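Local coordinates for protein-glutamine gamma-glutamyltransferase (Pseudomonas aeruginosa PAO1, PDB 6G49) that displays transglutaminase activity in vitro through its periplasmic domain, joining protein glutamine and lysine side chains, and is critical for the viability of the bacterium, at residues Gly230-Asp233 and Phe234-Thr238. Sequence-based numbering, arbitrary orientation.
Sequences GVDD and FLFDT
Asp233 and Asp237, one turn apart on the short helix 230-238, bring their carboxylates close together, with OD1 of Asp233 3.4 Å from OD2 of Asp237 and the two planes only 23° apart. Both are acceptors, so no bond joins them. Arg186 probably makes the pairing tolerable: it forms a salt bridge with OD1 of Asp237 and a long, weak ion pair with Asp233, whose OD2 accepts from the backbone N of Gly227.

Asp232 and the ring of Phe236 cross obliquely: CE2 of Phe236 comes 4.1 Å from OD1 of Asp232, carboxylate and ring planes being 63° apart. Both oxygens of Asp232 are bonded at the start of helix 185-197, OD2 to the backbone N of Arg186 and OD1 to that of Ala187. The branched, apolar Val231 and Leu235 lie side by side, CG1 of Val231 3.8 Å from CD1 of Leu235, and both pack on Ala249 of helix 243-256, which begins with the probable nucleophile Cys243.

The helix ends in a wider, pi-type turn, where O of Asp233 accepts from N of Asp237 at 3.0 Å and N of Thr238 at 2.8 Å, the latter bond being straighter (164°). Two carboxylates as close as those of Asp233 and Asp237 would tend to raise each other's proton affinity, and the positive charge of Arg186 probably offsets this and keeps both ionised.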
# COMPACT_ATOMS: atom_id res chain seq x y z
N GLY A 230 -3.16 16.55 -11.24
CA GLY A 230 -1.96 15.72 -11.11
C GLY A 230 -2.15 14.29 -11.59
O GLY A 230 -1.22 13.62 -12.09
N VAL A 231 -3.33 13.72 -11.36
CA VAL A 231 -3.59 12.38 -11.81
C VAL A 231 -3.63 12.37 -13.34
O VAL A 231 -3.05 11.50 -14.00
CB VAL A 231 -4.88 11.80 -11.20
CG1 VAL A 231 -5.25 10.45 -11.76
CG2 VAL A 231 -4.75 11.75 -9.68
N ASP A 232 -4.37 13.31 -13.95
CA ASP A 232 -4.42 13.40 -15.44
C ASP A 232 -2.99 13.56 -16.00
O ASP A 232 -2.67 12.90 -16.99
CB ASP A 232 -5.25 14.62 -15.86
CG ASP A 232 -6.74 14.47 -15.70
OD1 ASP A 232 -7.17 13.43 -15.15
OD2 ASP A 232 -7.50 15.45 -16.13
N ASP A 233 -2.24 14.49 -15.44
CA ASP A 233 -0.89 14.84 -15.95
C ASP A 233 0.01 13.59 -15.95
O ASP A 233 0.73 13.27 -16.92
CB ASP A 233 -0.27 16.02 -15.20
CG ASP A 233 -1.01 17.34 -15.42
OD1 ASP A 233 -1.87 17.40 -16.32
OD2 ASP A 233 -0.79 18.24 -14.60
N PHE A 234 -0.04 12.84 -14.84
CA PHE A 234 0.71 11.60 -14.74
C PHE A 234 0.21 10.56 -15.72
O PHE A 234 0.99 9.95 -16.44
CB PHE A 234 0.72 11.09 -13.29
CG PHE A 234 1.19 9.66 -13.19
CD1 PHE A 234 2.54 9.34 -13.35
CD2 PHE A 234 0.31 8.64 -12.87
CE1 PHE A 234 2.96 8.02 -13.27
CE2 PHE A 234 0.72 7.32 -12.78
CZ PHE A 234 2.07 7.00 -12.94
N LEU A 235 -1.10 10.27 -15.77
CA LEU A 235 -1.57 9.14 -16.59
C LEU A 235 -1.44 9.39 -18.11
O LEU A 235 -1.37 8.44 -18.84
CB LEU A 235 -3.05 8.86 -16.31
CG LEU A 235 -3.33 8.19 -14.98
CD1 LEU A 235 -4.84 8.09 -14.73
CD2 LEU A 235 -2.67 6.81 -14.95
N PHE A 236 -1.60 10.65 -18.52
CA PHE A 236 -1.83 10.95 -19.97
C PHE A 236 -0.72 11.83 -20.56
O PHE A 236 -0.65 11.93 -21.78
CB PHE A 236 -3.20 11.60 -20.19
CG PHE A 236 -4.32 10.81 -19.57
CD1 PHE A 236 -4.63 9.55 -20.03
CD2 PHE A 236 -5.08 11.36 -18.56
CE1 PHE A 236 -5.66 8.82 -19.46
CE2 PHE A 236 -6.11 10.63 -17.98
CZ PHE A 236 -6.37 9.36 -18.41
N ASP A 237 0.07 12.51 -19.74
CA ASP A 237 1.12 13.46 -20.21
C ASP A 237 2.51 12.93 -19.89
O ASP A 237 3.24 12.50 -20.80
CB ASP A 237 0.86 14.89 -19.71
CG ASP A 237 -0.51 15.44 -20.09
OD1 ASP A 237 -1.17 14.85 -20.98
OD2 ASP A 237 -0.92 16.47 -19.46
N THR A 238 2.91 12.90 -18.61
CA THR A 238 4.28 12.57 -18.24
C THR A 238 4.49 11.05 -18.29
O THR A 238 5.61 10.59 -18.59
CB THR A 238 4.68 13.16 -16.88
OG1 THR A 238 3.98 12.44 -15.85
CG2 THR A 238 4.43 14.65 -16.78